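Local coordinates for G-protein interacting protein 1 (PDB 5Z1N), which probably binds heterotrimeric G proteins through the beta/gamma subunits and holds them in the cytosol during chemotaxis, its C-terminal helical domain enclosing a phospholipid, at residues K7-E12 against I44-F49; P11-E16 against N159-I164; R78-Y83 against D149-L154. One frame throughout, in Å; residues are numbered along the deposited sequence.

How the contacts relate
All three contacts lie in the all-helical TNFAIP8-like region and touch the same phosphatidylethanolamine, spread along its length from glycerol and phosphate to the end of one acyl chain. Contact 1 joins the turn after helix 4-8 to helix 31-53; contact 2 starts from the same stretch, sharing P11 and E12, and reaches the loop after helix 151-158. Their centres are about 13 Å apart. Contact 3, between the end of helix 59-81 and the start of helix 151-158, lies about 15 Å from contact 2 and about 25 Å from contact 1, centre to centre. Its segments fall between those of contact 2 in sequence, and helices from both chain ends contribute to one pocket.

Contact 1 (K7-E12 against I44-F49); sequences KKLIPE and ILIKVF. With PEF (di-palmitoyl-3-sn-phosphatidylethanolamine), chain B.
I46 sends its CD1 methyl into the angle between L9 and I10, lying 3.6 Å from L9 CB and 3.6 Å from I10 CG2. The I46 side chain meets each of the other two at about a right angle, so one methyl end does most of the touching. Its CG1 branch stands anti to the carbonyl carbon (chi1 -70°), and a further bend at chi2 (-35°) swings CD1 across to the 7-12 segment; its other branch, CG2, meets the CD1 methyl of L9 more loosely. I10 CG2 also approaches F49 CE2 at 4.3 Å, obliquely to the ring.

This is a small apolar join between the turn that follows helix 4-8 and helix 31-53, and in the TNFAIP8-like helical fold of this domain it forms one margin of the phospholipid pocket. P11, at the N-cap position of the next helix, brings its CG to 3.6 Å from the lipid's C3, while F49 CZ lies 3.6 Å from C1, placing the two rings beside the glycerol backbone. One turn earlier in the helix, L45 spreads both methyls against the acyl chain: CD1 and CD2 are each 3.7 Å from lipid C11. Cutting L45 back to an alanine is likely to leave lipid C11 without its two methyl neighbours and open a gap beside I18 of helix 12-28. I44 CG2 meets the other chain at C43, 3.9 Å away. From helix 4-8, K7 NZ forms a salt bridge with E38 of helix 31-53.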
# COMPACT_ATOMS: atom_id res chain seq x y z
N LYS A 7 2.84 -1.32 -16.33
CA LYS A 7 2.43 -2.66 -15.91
C LYS A 7 3.40 -3.73 -16.39
O LYS A 7 3.61 -4.72 -15.68
CB LYS A 7 1.01 -2.95 -16.41
CG LYS A 7 -0.05 -2.12 -15.71
CD LYS A 7 -1.46 -2.63 -16.00
CE LYS A 7 -2.50 -1.81 -15.25
NZ LYS A 7 -3.87 -2.39 -15.37
N LYS A 8 4.00 -3.56 -17.57
CA LYS A 8 4.99 -4.56 -17.97
C LYS A 8 6.32 -4.38 -17.25
O LYS A 8 7.21 -5.22 -17.42
CB LYS A 8 5.19 -4.56 -19.49
CG LYS A 8 5.81 -3.32 -20.10
CD LYS A 8 5.28 -3.11 -21.52
CE LYS A 8 6.37 -2.58 -22.45
NZ LYS A 8 5.82 -2.24 -23.80
N LEU A 9 6.48 -3.33 -16.44
CA LEU A 9 7.66 -3.19 -15.60
C LEU A 9 7.50 -3.79 -14.21
O LEU A 9 8.44 -3.73 -13.41
CB LEU A 9 8.03 -1.71 -15.48
CG LEU A 9 8.62 -1.07 -16.74
CD1 LEU A 9 8.89 0.40 -16.52
CD2 LEU A 9 9.89 -1.80 -17.15
N ILE A 10 6.34 -4.37 -13.89
CA ILE A 10 6.22 -5.14 -12.65
C ILE A 10 5.66 -6.52 -12.99
O ILE A 10 4.89 -6.65 -13.95
CB ILE A 10 5.36 -4.43 -11.60
CG1 ILE A 10 3.91 -4.32 -12.07
CG2 ILE A 10 5.94 -3.06 -11.25
CD1 ILE A 10 2.94 -4.18 -10.93
N PRO A 11 6.02 -7.56 -12.25
CA PRO A 11 5.60 -8.92 -12.62
C PRO A 11 4.16 -9.20 -12.23
O PRO A 11 3.49 -8.40 -11.57
CB PRO A 11 6.57 -9.80 -11.83
CG PRO A 11 6.89 -8.99 -10.63
CD PRO A 11 6.93 -7.56 -11.09
N GLU A 12 3.69 -10.38 -12.65
CA GLU A 12 2.30 -10.79 -12.43
C GLU A 12 1.91 -10.71 -10.96
O GLU A 12 0.77 -10.33 -10.63
CB GLU A 12 2.10 -12.21 -12.96
CG GLU A 12 0.82 -12.89 -12.51
CD GLU A 12 0.85 -14.40 -12.75
OE1 GLU A 12 0.21 -15.13 -11.96
OE2 GLU A 12 1.51 -14.84 -13.71
N ILE A 44 4.76 5.52 -8.56
CA ILE A 44 5.69 5.54 -7.44
C ILE A 44 6.59 4.31 -7.46
O ILE A 44 7.82 4.41 -7.35
CB ILE A 44 4.92 5.65 -6.11
CG1 ILE A 44 4.09 6.93 -6.07
CG2 ILE A 44 5.89 5.58 -4.93
CD1 ILE A 44 3.04 6.91 -4.98
N LEU A 45 5.98 3.13 -7.61
CA LEU A 45 6.75 1.89 -7.64
C LEU A 45 7.78 1.91 -8.75
O LEU A 45 8.96 1.62 -8.53
CB LEU A 45 5.81 0.69 -7.82
CG LEU A 45 4.99 0.23 -6.62
CD1 LEU A 45 3.90 -0.71 -7.11
CD2 LEU A 45 5.89 -0.45 -5.59
N ILE A 46 7.34 2.23 -9.97
CA ILE A 46 8.24 2.25 -11.12
C ILE A 46 9.42 3.18 -10.87
O ILE A 46 10.57 2.85 -11.18
CB ILE A 46 7.47 2.65 -12.40
CG1 ILE A 46 6.52 1.53 -12.83
CG2 ILE A 46 8.44 3.00 -13.53
CD1 ILE A 46 7.03 0.15 -12.56
N LYS A 47 9.16 4.35 -10.28
CA LYS A 47 10.26 5.29 -10.02
C LYS A 47 11.23 4.72 -8.99
O LYS A 47 12.46 4.75 -9.19
CB LYS A 47 9.71 6.64 -9.56
CG LYS A 47 10.74 7.77 -9.56
CD LYS A 47 10.82 8.47 -10.92
CE LYS A 47 11.30 9.92 -10.79
NZ LYS A 47 11.64 10.55 -12.10
N VAL A 48 10.72 4.19 -7.87
CA VAL A 48 11.60 3.63 -6.85
C VAL A 48 12.47 2.53 -7.43
O VAL A 48 13.69 2.51 -7.26
CB VAL A 48 10.78 3.13 -5.65
CG1 VAL A 48 11.71 2.44 -4.65
CG2 VAL A 48 10.04 4.27 -4.98
N PHE A 49 11.84 1.58 -8.14
CA PHE A 49 12.59 0.50 -8.77
C PHE A 49 13.61 1.05 -9.76
O PHE A 49 14.72 0.51 -9.88
CB PHE A 49 11.64 -0.47 -9.47
CG PHE A 49 10.75 -1.24 -8.53
CD1 PHE A 49 11.27 -1.82 -7.39
CD2 PHE A 49 9.40 -1.38 -8.80
CE1 PHE A 49 10.46 -2.53 -6.53
CE2 PHE A 49 8.58 -2.09 -7.94
CZ PHE A 49 9.11 -2.66 -6.80
C2 PEF B . 7.55 -6.46 -7.29
C1 PEF B . 9.05 -6.29 -7.04
N PEF B . 12.79 -10.06 -4.38
C3 PEF B . 7.13 -7.91 -7.18
C4 PEF B . 12.31 -7.80 -5.11
C5 PEF B . 13.35 -8.73 -4.51
C10 PEF B . 5.70 -5.03 -6.79
C11 PEF B . 5.02 -4.01 -5.92
C12 PEF B . 3.53 -4.29 -5.76
C13 PEF B . 3.00 -3.42 -4.63
C14 PEF B . 1.49 -3.48 -4.45
C15 PEF B . 1.12 -2.87 -3.10
C16 PEF B . -0.38 -2.78 -2.90
C17 PEF B . -0.73 -2.54 -1.43
C18 PEF B . 0.13 -1.45 -0.80
C19 PEF B . -0.68 -0.61 0.18
C20 PEF B . -1.44 -1.46 1.19
C21 PEF B . -2.91 -1.05 1.24
C22 PEF B . -3.72 -1.97 2.14
C23 PEF B . -5.21 -1.81 1.90
C24 PEF B . -6.02 -2.64 2.89
C25 PEF B . -7.49 -2.62 2.54
C30 PEF B . 5.82 -8.26 -5.10
C31 PEF B . 5.74 -8.64 -3.64
C32 PEF B . 5.59 -7.38 -2.79
C33 PEF B . 6.88 -6.56 -2.78
C34 PEF B . 6.57 -5.09 -2.55
C35 PEF B . 7.85 -4.29 -2.32
C36 PEF B . 7.66 -2.82 -2.68
C37 PEF B . 8.73 -1.93 -2.04
C38 PEF B . 8.62 -0.50 -2.56
C39 PEF B . 8.53 0.50 -1.42
C40 PEF B . 8.46 1.94 -1.93
C41 PEF B . 7.25 2.18 -2.81
C42 PEF B . 5.93 1.99 -2.05
C43 PEF B . 4.75 2.43 -2.91
C44 PEF B . 3.43 2.22 -2.19
C45 PEF B . 2.29 2.86 -2.95
O4 PEF B . 5.29 -5.30 -7.91
O5 PEF B . 4.82 -7.95 -5.72
O2 PEF B . 6.87 -5.72 -6.28
O3 PEF B . 7.10 -8.25 -5.79
O1P PEF B . 11.80 -8.13 -8.79
O2P PEF B . 11.86 -6.09 -7.14
O3P PEF B . 9.74 -7.46 -7.44
O4P PEF B . 11.72 -8.40 -6.26
P PEF B . 11.35 -7.46 -7.51

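Contact 2 (P11-E16 against N159-I164); sequences PEEGRE and NKYTQI. With PEF (di-palmitoyl-3-sn-phosphatidylethanolamine), chain B.
E13 and Y161 reach for each other from opposite directions, the carboxylate of E13 arriving at the hydroxyl end of the tyrosine ring. OE2 lies at the ring edge, near its plane, but the carboxylate itself is turned 74° against the ring. The modelled approach of OE2 to OH is too short to be relied on, and the nature of this polar meeting remains doubtful. E13 gets there by a bend in mid-chain: CG leaves anti to the backbone N (chi1 170°), then chi2 near 100° turns the carboxylate toward Y161.

One face of the tyrosine ring lies over the lipid. Acyl carbon C31 is 3.3 Å from Y161 CZ, and C32 sits 4.1 Å above the ring plane, over its centre. The aromatic face thus covers the beginning of one acyl chain. From the opposing segment, E13 CG comes within 3.6 Å of ester carbonyl oxygen O5. G14 CA lies 3.3 Å from the other ester carbonyl oxygen, O4, so close that a side chain at this position would collide with it.

E13 and G14 belong to the first turn of helix 12-28, whereas Y161 stands in the loop after helix 151-158. N159 bonds to D77 of helix 59-81, and T162 O accepts a hydrogen bond from R70 of the same helix; these bonds hold the loop on helix 59-81, while Y161 faces helix 12-28 with the start of the acyl chain against its ring.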
# COMPACT_ATOMS: atom_id res chain seq x y z
N PRO A 11 6.02 -7.56 -12.25
CA PRO A 11 5.60 -8.92 -12.62
C PRO A 11 4.16 -9.20 -12.23
O PRO A 11 3.49 -8.40 -11.57
CB PRO A 11 6.57 -9.80 -11.83
CG PRO A 11 6.89 -8.99 -10.63
CD PRO A 11 6.93 -7.56 -11.09
N GLU A 12 3.69 -10.38 -12.65
CA GLU A 12 2.30 -10.79 -12.43
C GLU A 12 1.91 -10.71 -10.96
O GLU A 12 0.77 -10.33 -10.63
CB GLU A 12 2.10 -12.21 -12.96
CG GLU A 12 0.82 -12.89 -12.51
CD GLU A 12 0.85 -14.40 -12.75
OE1 GLU A 12 0.21 -15.13 -11.96
OE2 GLU A 12 1.51 -14.84 -13.71
N GLU A 13 2.82 -11.06 -10.05
CA GLU A 13 2.53 -11.01 -8.62
C GLU A 13 2.13 -9.61 -8.18
O GLU A 13 1.09 -9.41 -7.52
CB GLU A 13 3.75 -11.51 -7.84
CG GLU A 13 3.68 -11.29 -6.33
CD GLU A 13 3.28 -12.55 -5.59
OE1 GLU A 13 2.81 -13.51 -6.25
OE2 GLU A 13 3.42 -12.58 -4.35
N GLY A 14 2.94 -8.61 -8.53
CA GLY A 14 2.62 -7.24 -8.17
C GLY A 14 1.34 -6.75 -8.83
O GLY A 14 0.53 -6.06 -8.21
N ARG A 15 1.15 -7.09 -10.11
CA ARG A 15 -0.07 -6.69 -10.81
C ARG A 15 -1.31 -7.27 -10.15
O ARG A 15 -2.35 -6.62 -10.11
CB ARG A 15 -0.00 -7.10 -12.28
CG ARG A 15 1.16 -6.48 -13.05
CD ARG A 15 1.01 -6.66 -14.55
NE ARG A 15 1.01 -8.06 -14.95
CZ ARG A 15 2.07 -8.71 -15.43
NH1 ARG A 15 3.22 -8.06 -15.59
NH2 ARG A 15 1.98 -9.99 -15.76
N GLU A 16 -1.20 -8.50 -9.62
CA GLU A 16 -2.33 -9.09 -8.90
C GLU A 16 -2.59 -8.37 -7.59
O GLU A 16 -3.75 -8.12 -7.23
CB GLU A 16 -2.08 -10.58 -8.66
CG GLU A 16 -2.42 -11.45 -9.85
CD GLU A 16 -3.89 -11.84 -9.88
OE1 GLU A 16 -4.43 -12.03 -10.99
OE2 GLU A 16 -4.50 -11.95 -8.79
N ASN A 159 0.51 -10.88 3.73
CA ASN A 159 1.05 -11.41 4.97
C ASN A 159 2.16 -12.43 4.75
O ASN A 159 2.77 -12.88 5.73
CB ASN A 159 -0.07 -12.02 5.83
CG ASN A 159 -0.76 -13.20 5.16
OD1 ASN A 159 -0.36 -13.67 4.10
ND2 ASN A 159 -1.82 -13.69 5.80
N LYS A 160 2.42 -12.82 3.50
CA LYS A 160 3.57 -13.68 3.24
C LYS A 160 4.88 -12.92 3.32
O LYS A 160 5.93 -13.55 3.49
CB LYS A 160 3.43 -14.32 1.85
CG LYS A 160 2.07 -14.92 1.55
CD LYS A 160 1.71 -16.02 2.54
CE LYS A 160 0.43 -16.74 2.13
NZ LYS A 160 -0.74 -16.39 3.00
N TYR A 161 4.84 -11.60 3.24
CA TYR A 161 6.03 -10.77 3.09
C TYR A 161 6.45 -10.07 4.37
O TYR A 161 7.41 -9.29 4.34
CB TYR A 161 5.80 -9.73 1.99
CG TYR A 161 5.65 -10.33 0.61
CD1 TYR A 161 6.77 -10.68 -0.13
CD2 TYR A 161 4.40 -10.55 0.06
CE1 TYR A 161 6.65 -11.23 -1.39
CE2 TYR A 161 4.26 -11.10 -1.20
CZ TYR A 161 5.39 -11.44 -1.92
OH TYR A 161 5.27 -11.99 -3.18
N THR A 162 5.78 -10.32 5.50
CA THR A 162 6.04 -9.52 6.70
C THR A 162 7.39 -9.83 7.35
O THR A 162 7.92 -8.97 8.05
CB THR A 162 4.92 -9.74 7.72
OG1 THR A 162 4.83 -11.14 8.03
CG2 THR A 162 3.59 -9.26 7.16
N GLN A 163 7.94 -11.02 7.13
CA GLN A 163 9.14 -11.43 7.85
C GLN A 163 10.42 -11.35 7.02
O GLN A 163 11.50 -11.55 7.57
CB GLN A 163 8.98 -12.86 8.37
CG GLN A 163 7.69 -13.09 9.13
CD GLN A 163 7.84 -14.08 10.26
OE1 GLN A 163 7.64 -15.28 10.08
NE2 GLN A 163 8.21 -13.59 11.44
N ILE A 164 10.32 -11.06 5.73
CA ILE A 164 11.46 -11.00 4.84
C ILE A 164 11.49 -9.62 4.19
O ILE A 164 10.44 -9.05 3.90
CB ILE A 164 11.41 -12.11 3.76
CG1 ILE A 164 12.59 -12.00 2.79
CG2 ILE A 164 10.09 -12.05 3.00
CD1 ILE A 164 12.51 -12.99 1.64
C2 PEF B . 7.55 -6.46 -7.29
C1 PEF B . 9.05 -6.29 -7.04
N PEF B . 12.79 -10.06 -4.38
C3 PEF B . 7.13 -7.91 -7.18
C4 PEF B . 12.31 -7.80 -5.11
C5 PEF B . 13.35 -8.73 -4.51
C10 PEF B . 5.70 -5.03 -6.79
C11 PEF B . 5.02 -4.01 -5.92
C12 PEF B . 3.53 -4.29 -5.76
C13 PEF B . 3.00 -3.42 -4.63
C14 PEF B . 1.49 -3.48 -4.45
C15 PEF B . 1.12 -2.87 -3.10
C16 PEF B . -0.38 -2.78 -2.90
C17 PEF B . -0.73 -2.54 -1.43
C18 PEF B . 0.13 -1.45 -0.80
C19 PEF B . -0.68 -0.61 0.18
C20 PEF B . -1.44 -1.46 1.19
C21 PEF B . -2.91 -1.05 1.24
C22 PEF B . -3.72 -1.97 2.14
C23 PEF B . -5.21 -1.81 1.90
C24 PEF B . -6.02 -2.64 2.89
C25 PEF B . -7.49 -2.62 2.54
C30 PEF B . 5.82 -8.26 -5.10
C31 PEF B . 5.74 -8.64 -3.64
C32 PEF B . 5.59 -7.38 -2.79
C33 PEF B . 6.88 -6.56 -2.78
C34 PEF B . 6.57 -5.09 -2.55
C35 PEF B . 7.85 -4.29 -2.32
C36 PEF B . 7.66 -2.82 -2.68
C37 PEF B . 8.73 -1.93 -2.04
C38 PEF B . 8.62 -0.50 -2.56
C39 PEF B . 8.53 0.50 -1.42
C40 PEF B . 8.46 1.94 -1.93
C41 PEF B . 7.25 2.18 -2.81
C42 PEF B . 5.93 1.99 -2.05
C43 PEF B . 4.75 2.43 -2.91
C44 PEF B . 3.43 2.22 -2.19
C45 PEF B . 2.29 2.86 -2.95
O4 PEF B . 5.29 -5.30 -7.91
O5 PEF B . 4.82 -7.95 -5.72
O2 PEF B . 6.87 -5.72 -6.28
O3 PEF B . 7.10 -8.25 -5.79
O1P PEF B . 11.80 -8.13 -8.79
O2P PEF B . 11.86 -6.09 -7.14
O3P PEF B . 9.74 -7.46 -7.44
O4P PEF B . 11.72 -8.40 -6.26
P PEF B . 11.35 -7.46 -7.51

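Contact 3 (R78-Y83 against D149-L154); sequences RAFRYY and DDLFLL. With PEF (di-palmitoyl-3-sn-phosphatidylethanolamine), chain B.
F80 sets its ring against L151 and F152, with L151 at its edge. Its CD1 is 3.7 Å from L151 CD2, which sits near the ring plane, and the two side chains run alongside one another, head to tail. At the far end of the ring, CZ reaches down to the backbone of helix 151-158, 3.5 Å from F152 CA. The F152 ring in turn receives F80 at its own edge, CE2 of F80 lying 3.9 Å from F152 CD1.

L151 CD2 also points into the face of Y83. This methyl stands 3.8 Å from the ring centroid and 13° off the ring normal, a well-centred CH-pi contact. With its CG anti to the backbone N (chi1 -180°), L151 extends from the first turn of its helix into the corner between the two rings, and chi2 of 63° directs CD2 to the aromatics and CD1 to lipid C25, the terminal carbon of an acyl chain, 4.0 Å from CD1. L154, one turn on, meets the same chain through CD2, 3.8 Å from C24.

A water links the two segments at their polar side, by fairly long bonds. It donates to Y83 OH at 3.2 Å and accepts from L151 N, a backbone N-H at the helix start, at 3.3 Å. Nearby, D150 forms a salt bridge with K23 of helix 12-28, and W142 of helix 135-144 packs edge-to-face on Y83 and touches F80.

In this TNFAIP8-like helical domain, L151 and L154 line the far end of the lipid pocket, and the rings of F80 and Y83 pack behind L151.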
# COMPACT_ATOMS: atom_id res chain seq x y z
N ARG A 78 -3.05 -8.90 11.36
CA ARG A 78 -3.64 -9.10 12.68
C ARG A 78 -5.12 -8.75 12.66
O ARG A 78 -5.97 -9.54 13.09
CB ARG A 78 -2.90 -8.26 13.72
CG ARG A 78 -1.45 -8.66 13.93
CD ARG A 78 -0.85 -7.88 15.08
NE ARG A 78 0.55 -8.24 15.31
CZ ARG A 78 1.35 -7.58 16.14
NH1 ARG A 78 0.90 -6.53 16.82
NH2 ARG A 78 2.61 -7.96 16.29
N ALA A 79 -5.45 -7.58 12.09
CA ALA A 79 -6.85 -7.18 12.08
C ALA A 79 -7.66 -8.11 11.20
O ALA A 79 -8.82 -8.41 11.51
CB ALA A 79 -6.98 -5.73 11.61
N PHE A 80 -7.05 -8.61 10.12
CA PHE A 80 -7.80 -9.49 9.25
C PHE A 80 -8.14 -10.80 9.94
O PHE A 80 -9.09 -11.48 9.52
CB PHE A 80 -7.04 -9.77 7.96
CG PHE A 80 -7.83 -10.56 6.96
CD1 PHE A 80 -8.93 -10.01 6.33
CD2 PHE A 80 -7.49 -11.88 6.67
CE1 PHE A 80 -9.68 -10.74 5.43
CE2 PHE A 80 -8.24 -12.62 5.77
CZ PHE A 80 -9.33 -12.05 5.14
N ARG A 81 -7.42 -11.16 11.01
CA ARG A 81 -7.80 -12.36 11.75
C ARG A 81 -9.20 -12.22 12.32
O ARG A 81 -9.90 -13.23 12.50
CB ARG A 81 -6.78 -12.64 12.86
CG ARG A 81 -7.11 -13.85 13.74
CD ARG A 81 -7.80 -13.42 15.03
NE ARG A 81 -8.12 -14.54 15.91
CZ ARG A 81 -9.25 -15.23 15.86
NH1 ARG A 81 -9.46 -16.23 16.71
NH2 ARG A 81 -10.17 -14.94 14.95
N TYR A 82 -9.64 -10.99 12.59
CA TYR A 82 -10.96 -10.74 13.15
C TYR A 82 -11.96 -10.26 12.10
O TYR A 82 -13.09 -9.93 12.45
CB TYR A 82 -10.87 -9.72 14.29
CG TYR A 82 -9.89 -10.13 15.36
CD1 TYR A 82 -10.25 -11.04 16.35
CD2 TYR A 82 -8.59 -9.63 15.37
CE1 TYR A 82 -9.35 -11.43 17.33
CE2 TYR A 82 -7.69 -10.01 16.35
CZ TYR A 82 -8.07 -10.91 17.32
OH TYR A 82 -7.17 -11.29 18.29
N TYR A 83 -11.56 -10.20 10.83
CA TYR A 83 -12.49 -9.78 9.79
C TYR A 83 -13.63 -10.78 9.68
O TYR A 83 -13.41 -11.97 9.43
CB TYR A 83 -11.76 -9.65 8.45
CG TYR A 83 -12.67 -9.27 7.30
CD1 TYR A 83 -13.19 -7.99 7.19
CD2 TYR A 83 -13.02 -10.20 6.33
CE1 TYR A 83 -14.02 -7.64 6.14
CE2 TYR A 83 -13.85 -9.86 5.27
CZ TYR A 83 -14.35 -8.58 5.18
OH TYR A 83 -15.18 -8.24 4.14
N ASP A 149 -15.74 -9.12 -2.30
CA ASP A 149 -14.79 -8.05 -2.59
C ASP A 149 -13.34 -8.45 -2.32
O ASP A 149 -12.44 -7.67 -2.62
CB ASP A 149 -15.17 -6.81 -1.79
CG ASP A 149 -16.53 -6.26 -2.20
OD1 ASP A 149 -17.25 -5.69 -1.34
OD2 ASP A 149 -16.89 -6.43 -3.38
N ASP A 150 -13.12 -9.64 -1.76
CA ASP A 150 -11.83 -10.33 -1.82
C ASP A 150 -10.72 -9.57 -1.07
O ASP A 150 -9.58 -9.51 -1.52
CB ASP A 150 -11.42 -10.60 -3.27
CG ASP A 150 -12.28 -11.68 -3.91
OD1 ASP A 150 -12.73 -12.59 -3.19
OD2 ASP A 150 -12.49 -11.63 -5.14
N LEU A 151 -11.07 -8.99 0.08
CA LEU A 151 -10.04 -8.58 1.02
C LEU A 151 -9.12 -9.74 1.37
O LEU A 151 -7.92 -9.55 1.62
CB LEU A 151 -10.69 -8.01 2.29
CG LEU A 151 -9.77 -7.51 3.40
CD1 LEU A 151 -8.93 -6.32 2.91
CD2 LEU A 151 -10.59 -7.14 4.61
N PHE A 152 -9.66 -10.97 1.37
CA PHE A 152 -8.86 -12.15 1.68
C PHE A 152 -7.69 -12.30 0.72
O PHE A 152 -6.58 -12.65 1.14
CB PHE A 152 -9.73 -13.41 1.64
CG PHE A 152 -8.93 -14.69 1.65
CD1 PHE A 152 -8.36 -15.16 2.82
CD2 PHE A 152 -8.72 -15.40 0.47
CE1 PHE A 152 -7.62 -16.33 2.83
CE2 PHE A 152 -7.97 -16.56 0.47
CZ PHE A 152 -7.42 -17.03 1.65
N LEU A 153 -7.91 -12.07 -0.58
CA LEU A 153 -6.83 -12.21 -1.54
C LEU A 153 -5.71 -11.21 -1.27
O LEU A 153 -4.52 -11.55 -1.32
CB LEU A 153 -7.37 -12.04 -2.96
CG LEU A 153 -8.44 -13.05 -3.38
CD1 LEU A 153 -8.81 -12.87 -4.84
CD2 LEU A 153 -7.96 -14.47 -3.12
N LEU A 154 -6.08 -9.97 -0.95
CA LEU A 154 -5.08 -8.94 -0.70
C LEU A 154 -4.30 -9.24 0.57
O LEU A 154 -3.06 -9.25 0.56
CB LEU A 154 -5.75 -7.57 -0.59
CG LEU A 154 -4.81 -6.46 -0.15
CD1 LEU A 154 -3.66 -6.30 -1.15
CD2 LEU A 154 -5.56 -5.15 0.04
C2 PEF B . 7.55 -6.46 -7.29
C1 PEF B . 9.05 -6.29 -7.04
N PEF B . 12.79 -10.06 -4.38
C3 PEF B . 7.13 -7.91 -7.18
C4 PEF B . 12.31 -7.80 -5.11
C5 PEF B . 13.35 -8.73 -4.51
C10 PEF B . 5.70 -5.03 -6.79
C11 PEF B . 5.02 -4.01 -5.92
C12 PEF B . 3.53 -4.29 -5.76
C13 PEF B . 3.00 -3.42 -4.63
C14 PEF B . 1.49 -3.48 -4.45
C15 PEF B . 1.12 -2.87 -3.10
C16 PEF B . -0.38 -2.78 -2.90
C17 PEF B . -0.73 -2.54 -1.43
C18 PEF B . 0.13 -1.45 -0.80
C19 PEF B . -0.68 -0.61 0.18
C20 PEF B . -1.44 -1.46 1.19
C21 PEF B . -2.91 -1.05 1.24
C22 PEF B . -3.72 -1.97 2.14
C23 PEF B . -5.21 -1.81 1.90
C24 PEF B . -6.02 -2.64 2.89
C25 PEF B . -7.49 -2.62 2.54
C30 PEF B . 5.82 -8.26 -5.10
C31 PEF B . 5.74 -8.64 -3.64
C32 PEF B . 5.59 -7.38 -2.79
C33 PEF B . 6.88 -6.56 -2.78
C34 PEF B . 6.57 -5.09 -2.55
C35 PEF B . 7.85 -4.29 -2.32
C36 PEF B . 7.66 -2.82 -2.68
C37 PEF B . 8.73 -1.93 -2.04
C38 PEF B . 8.62 -0.50 -2.56
C39 PEF B . 8.53 0.50 -1.42
C40 PEF B . 8.46 1.94 -1.93
C41 PEF B . 7.25 2.18 -2.81
C42 PEF B . 5.93 1.99 -2.05
C43 PEF B . 4.75 2.43 -2.91
C44 PEF B . 3.43 2.22 -2.19
C45 PEF B . 2.29 2.86 -2.95
O4 PEF B . 5.29 -5.30 -7.91
O5 PEF B . 4.82 -7.95 -5.72
O2 PEF B . 6.87 -5.72 -6.28
O3 PEF B . 7.10 -8.25 -5.79
O1P PEF B . 11.80 -8.13 -8.79
O2P PEF B . 11.86 -6.09 -7.14
O3P PEF B . 9.74 -7.46 -7.44
O4P PEF B . 11.72 -8.40 -6.26
P PEF B . 11.35 -7.46 -7.51
O HOH W 1 -14.12 -8.94 1.25